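Local coordinates for SusD superfamily protein (Bacteroides vulgatus ATCC 8482, PDB 3JQ0) that probably binds glycans or related nutrients at the outer membrane of Bacteroides, at residues W122-L127 with S147-V152; E255-Y260 with D357-Y362; T339-G344 with M443-R448. All coordinates share one frame; numbering follows the deposited sequence. Where two conformers were deposited one is given.

Contact 1 of 3, residues W122-L127 with S147-V152; sequences WGDVVL and SPATEV
With chi1 at -61°, Asp-124 swings its carboxylate toward Ala-149, and in Val-125 a chi1 of -63° sets CG1 anti to the carbonyl carbon, which leaves CG2 between the backbone N and the carbonyl carbon, from where it meets Val-152. The Asp-124 group arrives at the first turn of the helix that starts at Ala-149, just after Pro-148 in the N-cap position. There the backbone N of Ala-149 donates to OD1 of Asp-124 over 2.8 Å. The bond is bent, at 141°, and the N-H comes from above the carboxylate plane. A negative charge at this end of a helix probably sits well with the helix dipole. The same OD1 also rests against CB of Ala-149, 3.6 Å away.

Next to it the two backbones join directly. N of Ser-147 gives a nearly straight bond of 2.9 Å to O of Val-125, whereas the return bond from N of Val-125 to O of Ser-147 is weak. Water 1 continues the link, accepting from N of Leu-127 and hydrogen-bonding to OG of Ser-147.

Apolar side chains complete the contact. CG2 of Val-125 meets CG2 of Val-152 at 3.8 Å, the two valines crossing at about a right angle. Leu-127 splits its fork: CD1 lies 3.6 Å from OG of Ser-147 and near the carbonyl of Glu-151, while CD2 approaches CG2 of Val-152 at 4.2 Å.

The contact thus ties the chain leaving helix 97-122, by way of the positive-phi Gly-123, to the start of helix 149-167, consistent with the TPR-like helical packing of SusD proteins. Val-125 also packs on Tyr-76 of helix 75-91, and Leu-127 on Tyr-115 and Ala-149 on Leu-119 of helix 97-122, so three helices come together at this junction.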
loop_
_atom_site.group_PDB
_atom_site.type_symbol
_atom_site.label_atom_id
_atom_site.label_comp_id
_atom_site.label_asym_id
_atom_site.label_seq_id
_atom_site.Cartn_x
_atom_site.Cartn_y
_atom_site.Cartn_z
ATOM N N TRP A 122 -2.081 15.562 -3.177
ATOM C CA TRP A 122 -2.471 16.876 -3.682
ATOM C C TRP A 122 -2.013 18.087 -2.857
ATOM O O TRP A 122 -1.964 19.171 -3.408
ATOM C CB TRP A 122 -3.976 16.927 -3.962
ATOM C CG TRP A 122 -4.357 16.193 -5.226
ATOM C CD1 TRP A 122 -4.271 16.720 -6.512
ATOM C CD2 TRP A 122 -4.807 14.827 -5.385
ATOM N NE1 TRP A 122 -4.673 15.784 -7.421
ATOM C CE2 TRP A 122 -4.960 14.607 -6.770
ATOM C CE3 TRP A 122 -5.083 13.790 -4.511
ATOM C CZ2 TRP A 122 -5.416 13.381 -7.260
ATOM C CZ3 TRP A 122 -5.510 12.577 -5.018
ATOM C CH2 TRP A 122 -5.664 12.395 -6.365
ATOM N N GLY A 123 -1.630 17.886 -1.594
ATOM C CA GLY A 123 -1.056 18.974 -0.782
ATOM C C GLY A 123 -2.132 19.792 -0.117
ATOM O O GLY A 123 -2.783 19.369 0.840
ATOM N N ASP A 124 -2.303 21.037 -0.600
ATOM C CA ASP A 124 -3.338 21.949 -0.118
ATOM C C ASP A 124 -4.684 21.481 -0.687
ATOM O O ASP A 124 -4.805 21.358 -1.891
ATOM C CB ASP A 124 -3.106 23.376 -0.605
ATOM C CG ASP A 124 -1.807 24.019 -0.152
ATOM O OD1 ASP A 124 -1.023 23.450 0.599
ATOM O OD2 ASP A 124 -1.651 25.198 -0.550
ATOM N N VAL A 125 -5.650 21.193 0.171
ATOM C CA VAL A 125 -6.940 20.678 -0.269
ATOM C C VAL A 125 -8.043 21.302 0.570
ATOM O O VAL A 125 -7.799 21.825 1.660
ATOM C CB VAL A 125 -7.004 19.105 -0.172
ATOM C CG1 VAL A 125 -5.971 18.462 -1.105
ATOM C CG2 VAL A 125 -6.860 18.587 1.281
ATOM N N VAL A 126 -9.283 21.233 0.083
ATOM C CA VAL A 126 -10.423 21.720 0.817
ATOM C C VAL A 126 -10.635 20.853 2.044
ATOM O O VAL A 126 -10.679 19.622 1.952
ATOM C CB VAL A 126 -11.688 21.759 -0.061
ATOM C CG1 VAL A 126 -12.918 22.169 0.799
ATOM C CG2 VAL A 126 -11.499 22.730 -1.203
ATOM N N LEU A 127 -10.827 21.495 3.193
ATOM C CA LEU A 127 -11.213 20.795 4.413
ATOM C C LEU A 127 -12.737 20.828 4.522
ATOM O O LEU A 127 -13.359 21.778 5.020
ATOM C CB LEU A 127 -10.520 21.392 5.644
ATOM C CG LEU A 127 -9.025 21.128 5.762
ATOM C CD1 LEU A 127 -8.395 21.885 6.954
ATOM C CD2 LEU A 127 -8.758 19.591 5.836
ATOM N N SER A 147 -7.341 24.637 1.977
ATOM C CA SER A 147 -6.557 25.009 3.152
ATOM C C SER A 147 -5.101 24.647 2.908
ATOM O O SER A 147 -4.797 23.667 2.199
ATOM C CB SER A 147 -7.085 24.291 4.385
ATOM O OG SER A 147 -8.402 24.689 4.632
ATOM N N PRO A 148 -4.187 25.412 3.503
ATOM C CA PRO A 148 -2.778 25.057 3.374
ATOM C C PRO A 148 -2.498 23.669 3.949
ATOM O O PRO A 148 -3.136 23.250 4.944
ATOM C CB PRO A 148 -2.032 26.153 4.164
ATOM C CG PRO A 148 -2.977 27.152 4.403
ATOM C CD PRO A 148 -4.368 26.654 4.275
ATOM N N ALA A 149 -1.501 22.997 3.366
ATOM C CA ALA A 149 -1.075 21.664 3.822
ATOM C C ALA A 149 -0.897 21.606 5.359
ATOM O O ALA A 149 -1.262 20.611 5.995
ATOM C CB ALA A 149 0.212 21.229 3.104
ATOM N N THR A 150 -0.318 22.656 5.951
ATOM C CA THR A 150 -0.180 22.684 7.420
ATOM C C THR A 150 -1.514 22.547 8.155
ATOM O O THR A 150 -1.605 21.836 9.165
ATOM C CB THR A 150 0.550 23.954 7.880
ATOM O OG1 THR A 150 -0.147 25.095 7.416
ATOM C CG2 THR A 150 1.979 23.924 7.440
ATOM N N GLU A 151 -2.530 23.243 7.676
ATOM C CA GLU A 151 -3.840 23.166 8.271
ATOM C C GLU A 151 -4.503 21.841 7.975
ATOM O O GLU A 151 -5.235 21.316 8.822
ATOM C CB GLU A 151 -4.733 24.317 7.823
ATOM C CG GLU A 151 -4.253 25.648 8.332
ATOM C CD GLU A 151 -5.124 26.808 7.898
ATOM O OE1 GLU A 151 -6.277 26.587 7.485
ATOM O OE2 GLU A 151 -4.597 27.946 7.984
ATOM N N VAL A 152 -4.257 21.260 6.787
ATOM C CA VAL A 152 -4.720 19.905 6.515
ATOM C C VAL A 152 -4.152 18.920 7.528
ATOM O O VAL A 152 -4.865 18.101 8.111
ATOM C CB VAL A 152 -4.416 19.489 5.047
ATOM C CG1 VAL A 152 -4.879 18.038 4.805
ATOM C CG2 VAL A 152 -5.051 20.481 4.028
HETATM O O HOH W 1 -10.580 24.403 3.143
#

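Contact 2 of 3, residues E255-Y260 with D357-Y362; sequences EMWGGY and DDFPIY
The small antiparallel ladder of strands 243-247 and 359-363 is covered near the start of its second strand by the loop 255-260, whose Trp-257 covers one face of Phe-359, with Met-256 beside it. The central feature is a T-shaped aromatic pair. Trp-257 sends the NE1 corner of its indole into the face of Phe-359, with NE1 3.3 Å above the centre of the phenyl plane. The five-membered ring and the phenyl have centroids 4.5 Å apart and planes at 86°. Phe-359 reaches the indole because its CG stands anti to the backbone N (chi1 -177°). Farther along the indole edge, CZ2 comes within 3.8 Å of CE1 of Phe-359.

Met-256, a selenomethionine modelled in two conformers, lies alongside. In one of them the chain bends at the last torsion, bringing CE near Phe-359 and over the rim of the Trp-257 face while SE passes CB of Asp-357; these touches are less certain. The carboxylate of that aspartate is engaged by Gly-344 N, and its carbonyl by Asn-249.

Trp-257 is stacked on Phe-31 and meets Tyr-261 edge-to-face, so the pair belongs to a larger aromatic cluster. The chemistry is apolar and buried, with one directional element: an indole N-H edge set over the phenyl pi cloud probably adds electrostatic attraction to the packing and favours this perpendicular setting.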
loop_
_atom_site.group_PDB
_atom_site.type_symbol
_atom_site.label_atom_id
_atom_site.label_comp_id
_atom_site.label_asym_id
_atom_site.label_seq_id
_atom_site.Cartn_x
_atom_site.Cartn_y
_atom_site.Cartn_z
ATOM N N GLU A 255 -14.565 -7.773 -6.238
ATOM C CA GLU A 255 -13.302 -8.324 -6.733
ATOM C C GLU A 255 -12.172 -7.447 -6.211
ATOM O O GLU A 255 -12.348 -6.233 -6.072
ATOM C CB GLU A 255 -13.317 -8.318 -8.279
ATOM C CG GLU A 255 -12.109 -8.999 -8.855
ATOM C CD GLU A 255 -12.036 -9.056 -10.366
ATOM O OE1 GLU A 255 -13.011 -8.711 -11.049
ATOM O OE2 GLU A 255 -10.921 -9.412 -10.850
HETATM N N MSE A 256 -10.999 -7.998 -5.938
HETATM C CA MSE A 256 -9.922 -7.155 -5.478
HETATM C C MSE A 256 -9.663 -6.012 -6.470
HETATM O O MSE A 256 -9.605 -6.204 -7.700
HETATM C CB MSE A 256 -8.673 -7.983 -5.214
HETATM C CG MSE A 256 -7.603 -7.160 -4.542
HETATM SE SE MSE A 256 -6.055 -8.140 -3.950
HETATM C CE MSE A 256 -4.711 -7.211 -5.060
ATOM N N TRP A 257 -9.551 -4.796 -5.930
ATOM C CA TRP A 257 -9.350 -3.587 -6.694
ATOM C C TRP A 257 -10.477 -3.326 -7.716
ATOM O O TRP A 257 -10.265 -2.633 -8.703
ATOM C CB TRP A 257 -7.986 -3.538 -7.376
ATOM C CG TRP A 257 -6.794 -3.493 -6.461
ATOM C CD1 TRP A 257 -6.738 -3.580 -5.105
ATOM C CD2 TRP A 257 -5.441 -3.381 -6.914
ATOM N NE1 TRP A 257 -5.427 -3.548 -4.705
ATOM C CE2 TRP A 257 -4.622 -3.425 -5.794
ATOM C CE3 TRP A 257 -4.861 -3.262 -8.172
ATOM C CZ2 TRP A 257 -3.237 -3.404 -5.878
ATOM C CZ3 TRP A 257 -3.503 -3.205 -8.272
ATOM C CH2 TRP A 257 -2.701 -3.303 -7.132
ATOM N N GLY A 258 -11.668 -3.912 -7.490
ATOM C CA GLY A 258 -12.759 -3.741 -8.421
ATOM C C GLY A 258 -12.470 -4.236 -9.818
ATOM O O GLY A 258 -13.072 -3.778 -10.769
ATOM N N GLY A 259 -11.578 -5.220 -9.929
ATOM C CA GLY A 259 -11.156 -5.771 -11.204
ATOM C C GLY A 259 -9.861 -5.206 -11.747
ATOM O O GLY A 259 -9.354 -5.774 -12.715
ATOM N N TYR A 260 -9.358 -4.116 -11.174
ATOM C CA TYR A 260 -8.193 -3.436 -11.696
ATOM C C TYR A 260 -6.878 -4.131 -11.373
ATOM O O TYR A 260 -5.853 -3.746 -11.918
ATOM C CB TYR A 260 -8.183 -1.946 -11.290
ATOM C CG TYR A 260 -9.317 -1.170 -11.940
ATOM C CD1 TYR A 260 -9.251 -0.807 -13.288
ATOM C CD2 TYR A 260 -10.459 -0.850 -11.252
ATOM C CE1 TYR A 260 -10.320 -0.116 -13.915
ATOM C CE2 TYR A 260 -11.524 -0.150 -11.867
ATOM C CZ TYR A 260 -11.452 0.176 -13.203
ATOM O OH TYR A 260 -12.479 0.846 -13.826
ATOM N N ASP A 357 -8.711 -12.098 -3.313
ATOM C CA ASP A 357 -7.961 -11.905 -2.088
ATOM C C ASP A 357 -8.387 -10.625 -1.392
ATOM O O ASP A 357 -8.790 -9.655 -2.040
ATOM C CB ASP A 357 -6.461 -11.761 -2.370
ATOM C CG ASP A 357 -5.852 -13.033 -2.855
ATOM O OD1 ASP A 357 -5.883 -14.028 -2.110
ATOM O OD2 ASP A 357 -5.296 -12.998 -3.983
ATOM N N ASP A 358 -8.254 -10.617 -0.066
ATOM C CA ASP A 358 -8.303 -9.360 0.650
ATOM C C ASP A 358 -7.088 -8.501 0.295
ATOM O O ASP A 358 -6.049 -9.035 -0.079
ATOM C CB ASP A 358 -8.301 -9.589 2.178
ATOM C CG ASP A 358 -9.607 -10.157 2.714
ATOM O OD1 ASP A 358 -10.595 -10.282 1.947
ATOM O OD2 ASP A 358 -9.600 -10.450 3.938
ATOM N N PHE A 359 -7.216 -7.186 0.371
ATOM C CA PHE A 359 -6.118 -6.278 0.083
ATOM C C PHE A 359 -5.635 -5.628 1.362
ATOM O O PHE A 359 -6.339 -4.813 1.955
ATOM C CB PHE A 359 -6.504 -5.195 -0.904
ATOM C CG PHE A 359 -5.373 -4.290 -1.263
ATOM C CD1 PHE A 359 -4.210 -4.822 -1.804
ATOM C CD2 PHE A 359 -5.417 -2.946 -1.033
ATOM C CE1 PHE A 359 -3.166 -4.025 -2.165
ATOM C CE2 PHE A 359 -4.342 -2.135 -1.406
ATOM C CZ PHE A 359 -3.207 -2.691 -1.963
ATOM N N PRO A 360 -4.456 -6.019 1.875
ATOM C CA PRO A 360 -3.990 -5.434 3.150
ATOM C C PRO A 360 -3.709 -3.946 3.011
ATOM O O PRO A 360 -3.141 -3.516 2.016
ATOM C CB PRO A 360 -2.689 -6.202 3.433
ATOM C CG PRO A 360 -2.740 -7.440 2.581
ATOM C CD PRO A 360 -3.505 -7.020 1.348
ATOM N N ILE A 361 -4.083 -3.194 4.034
ATOM C CA ILE A 361 -3.746 -1.766 4.183
ATOM C C ILE A 361 -2.625 -1.618 5.186
ATOM O O ILE A 361 -1.581 -1.002 4.919
ATOM C CB ILE A 361 -4.981 -0.908 4.526
ATOM C CG1 ILE A 361 -6.037 -0.980 3.414
ATOM C CG2 ILE A 361 -4.574 0.521 4.851
ATOM C CD1 ILE A 361 -5.620 -0.377 2.114
ATOM N N TYR A 362 -2.847 -2.146 6.388
ATOM C CA TYR A 362 -1.825 -2.156 7.451
ATOM C C TYR A 362 -1.575 -3.566 7.932
ATOM O O TYR A 362 -2.518 -4.207 8.442
ATOM C CB TYR A 362 -2.215 -1.275 8.628
ATOM C CG TYR A 362 -2.309 0.208 8.356
ATOM C CD1 TYR A 362 -1.278 0.889 7.691
ATOM C CD2 TYR A 362 -3.389 0.938 8.788
ATOM C CE1 TYR A 362 -1.318 2.256 7.527
ATOM C CE2 TYR A 362 -3.439 2.326 8.616
ATOM C CZ TYR A 362 -2.398 2.984 7.968
ATOM O OH TYR A 362 -2.482 4.359 7.843
#

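Contact 3 of 3, residues T339-G344 with M443-R448; sequences TYKFQG and MFEGKR
The Phe-444 ring lies between two aliphatic groups. CG2 of Thr-339 sits over the centre of one face, 3.6 Å from the ring centroid and only 7° off the normal, a clear CH-pi contact; the opposite face carries CB of the adjacent Met-443, displaced toward the rim. Phe-342 is met at its edge instead, near its plane: CZ is 4.2 Å from CG of Glu-445, and CE2 lies 4.0 Å from O of Phe-444. CG of Lys-341 covers part of one Phe-342 face.

Lys-341 carries the polar half of the contact. Its CG is anti to the backbone N (chi1 175°) and a bend at chi3 turns the far end of the chain toward residues 443-445. NZ gives Glu-445 OE2 a salt bridge of 2.7 Å, on that oxygen's anti lone pair. It also donates to O of Met-443 over 2.7 Å, in the carbonyl plane and on a lone pair. Water 2 accepts from NZ at 2.9 Å and from N of Met-443, and Glu-441 O is a further acceptor; the four share three ammonium hydrogens, so not all can be fully bonded at once. Replacing the lysine with a methionine would probably leave Glu-445 relying more heavily on Arg-363 and strip the carbonyl of Met-443 of this donor within a buried setting.

These interactions join the end of strand 332-339 and the loop that follows it to the link between helices 430-441 and 448-455, with Phe-229 and Phe-233 of helix 229-233 packing against the lysine. Surrounded by acceptors, the buried ammonium is probably kept charged, and Glu-445, bonded through OE2 to both Lys-341 and Arg-363, is likely to stay ionised. The balance is not complete everywhere, however: O of Phe-444, buried here, finds no polar partner in the model.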
loop_
_atom_site.group_PDB
_atom_site.type_symbol
_atom_site.label_atom_id
_atom_site.label_comp_id
_atom_site.label_asym_id
_atom_site.label_seq_id
_atom_site.Cartn_x
_atom_site.Cartn_y
_atom_site.Cartn_z
ATOM N N THR A 339 3.410 -10.386 -12.151
ATOM C CA THR A 339 2.898 -10.084 -10.814
ATOM C C THR A 339 2.348 -11.337 -10.166
ATOM O O THR A 339 1.499 -12.006 -10.739
ATOM C CB THR A 339 1.774 -9.058 -10.943
ATOM O OG1 THR A 339 2.209 -7.953 -11.711
ATOM C CG2 THR A 339 1.254 -8.631 -9.583
ATOM N N TYR A 340 2.801 -11.658 -8.947
ATOM C CA TYR A 340 2.517 -13.000 -8.407
ATOM C C TYR A 340 2.045 -12.997 -6.949
ATOM O O TYR A 340 1.625 -14.034 -6.487
ATOM C CB TYR A 340 3.769 -13.891 -8.570
ATOM C CG TYR A 340 3.490 -15.350 -8.880
ATOM C CD1 TYR A 340 2.806 -15.724 -10.021
ATOM C CD2 TYR A 340 4.028 -16.337 -8.069
ATOM C CE1 TYR A 340 2.617 -17.065 -10.311
ATOM C CE2 TYR A 340 3.858 -17.671 -8.379
ATOM C CZ TYR A 340 3.165 -18.015 -9.495
ATOM O OH TYR A 340 3.005 -19.372 -9.813
ATOM N N LYS A 341 2.046 -11.858 -6.257
ATOM C CA LYS A 341 1.761 -11.887 -4.823
ATOM C C LYS A 341 0.362 -12.352 -4.472
ATOM O O LYS A 341 0.154 -13.043 -3.507
ATOM C CB LYS A 341 1.990 -10.490 -4.236
ATOM C CG LYS A 341 1.606 -10.377 -2.753
ATOM C CD LYS A 341 2.039 -9.031 -2.155
ATOM C CE LYS A 341 3.509 -9.035 -1.727
ATOM N NZ LYS A 341 3.947 -7.686 -1.239
ATOM N N PHE A 342 -0.632 -11.845 -5.216
ATOM C CA PHE A 342 -2.038 -12.148 -4.963
ATOM C C PHE A 342 -2.477 -13.243 -5.926
ATOM O O PHE A 342 -2.561 -13.050 -7.140
ATOM C CB PHE A 342 -2.888 -10.885 -5.021
ATOM C CG PHE A 342 -2.477 -9.863 -3.974
ATOM C CD1 PHE A 342 -2.861 -10.004 -2.665
ATOM C CD2 PHE A 342 -1.674 -8.775 -4.294
ATOM C CE1 PHE A 342 -2.506 -9.094 -1.701
ATOM C CE2 PHE A 342 -1.311 -7.865 -3.318
ATOM C CZ PHE A 342 -1.730 -8.029 -2.028
ATOM N N GLN A 343 -2.719 -14.423 -5.378
ATOM C CA GLN A 343 -3.025 -15.606 -6.142
ATOM C C GLN A 343 -4.493 -15.918 -6.266
ATOM O O GLN A 343 -4.896 -16.782 -7.069
ATOM C CB GLN A 343 -2.285 -16.808 -5.563
ATOM C CG GLN A 343 -0.782 -16.764 -5.730
ATOM C CD GLN A 343 -0.357 -17.116 -7.146
ATOM O OE1 GLN A 343 -0.833 -18.094 -7.751
ATOM N NE2 GLN A 343 0.570 -16.340 -7.670
ATOM N N GLY A 344 -5.337 -15.242 -5.502
ATOM C CA GLY A 344 -6.767 -15.477 -5.620
ATOM C C GLY A 344 -7.145 -16.935 -5.333
ATOM O O GLY A 344 -6.568 -17.603 -4.468
HETATM N N MSE A 443 5.748 -5.069 -2.304
HETATM C CA MSE A 443 5.364 -4.950 -3.702
HETATM C C MSE A 443 3.887 -5.121 -3.879
HETATM O O MSE A 443 3.276 -6.037 -3.280
HETATM C CB MSE A 443 6.104 -5.993 -4.578
HETATM C CG MSE A 443 7.589 -5.904 -4.571
HETATM SE SE MSE A 443 8.406 -7.011 -5.920
HETATM C CE MSE A 443 8.024 -5.823 -7.422
ATOM N N PHE A 444 3.269 -4.279 -4.727
ATOM C CA PHE A 444 1.833 -4.346 -5.030
ATOM C C PHE A 444 0.924 -3.948 -3.855
ATOM O O PHE A 444 -0.270 -4.093 -3.948
ATOM C CB PHE A 444 1.403 -5.718 -5.626
ATOM C CG PHE A 444 2.398 -6.255 -6.602
ATOM C CD1 PHE A 444 2.689 -5.580 -7.782
ATOM C CD2 PHE A 444 3.136 -7.396 -6.333
ATOM C CE1 PHE A 444 3.643 -5.983 -8.647
ATOM C CE2 PHE A 444 4.116 -7.837 -7.220
ATOM C CZ PHE A 444 4.367 -7.114 -8.381
ATOM N N GLU A 445 1.494 -3.377 -2.792
ATOM C CA GLU A 445 0.751 -2.953 -1.632
ATOM C C GLU A 445 0.703 -1.445 -1.457
ATOM O O GLU A 445 0.145 -0.962 -0.484
ATOM C CB GLU A 445 1.216 -3.659 -0.358
ATOM C CG GLU A 445 0.904 -5.158 -0.347
ATOM C CD GLU A 445 1.472 -5.825 0.883
ATOM O OE1 GLU A 445 0.805 -5.675 1.944
ATOM O OE2 GLU A 445 2.500 -6.535 0.781
ATOM N N GLY A 446 1.247 -0.692 -2.396
ATOM C CA GLY A 446 0.993 0.755 -2.359
ATOM C C GLY A 446 1.883 1.584 -1.427
ATOM O O GLY A 446 1.436 2.592 -0.899
ATOM N N LYS A 447 3.138 1.173 -1.255
ATOM C CA LYS A 447 4.029 1.803 -0.279
ATOM C C LYS A 447 5.231 2.566 -0.844
ATOM O O LYS A 447 5.616 3.570 -0.253
ATOM C CB LYS A 447 4.568 0.789 0.720
ATOM C CG LYS A 447 3.483 -0.088 1.361
ATOM C CD LYS A 447 2.367 0.688 2.055
ATOM C CE LYS A 447 1.377 -0.232 2.730
ATOM N NZ LYS A 447 0.206 0.479 3.350
ATOM N N ARG A 448 5.843 2.099 -1.937
ATOM C CA ARG A 448 7.167 2.561 -2.325
ATOM C C ARG A 448 7.253 4.042 -2.610
ATOM O O ARG A 448 8.269 4.670 -2.243
ATOM C CB ARG A 448 7.653 1.726 -3.527
ATOM C CG ARG A 448 8.985 2.134 -4.118
ATOM C CD ARG A 448 10.174 1.938 -3.210
ATOM N NE ARG A 448 11.394 2.068 -3.990
ATOM C CZ ARG A 448 12.614 1.913 -3.478
ATOM N NH1 ARG A 448 12.804 1.720 -2.190
ATOM N NH2 ARG A 448 13.664 1.931 -4.290
HETATM O O HOH W 2 6.766 -8.033 -1.786
#

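Contact 1 comes first along the chain and stands apart, its centre 28 Å from that of contact 2 and 30 Å from that of contact 3, where helix 97-122 ends and helix 149-167 begins. Contacts 2 and 3 lie deeper, with centres 10 Å apart, and their segments alternate in sequence: 255-260, 339-344, 357-362, 443-448. They meet directly, since Lys-447 probably bonds the carbonyl of Ile-361 and Phe-342 packs on Phe-359. Strand 359-363 is flanked by loop 255-260 and by the loops of contact 3. Although contact 1 touches neither, helix 97-122 leads back from it to that strand, where Tyr-113 packs on Ile-361 and Tyr-362.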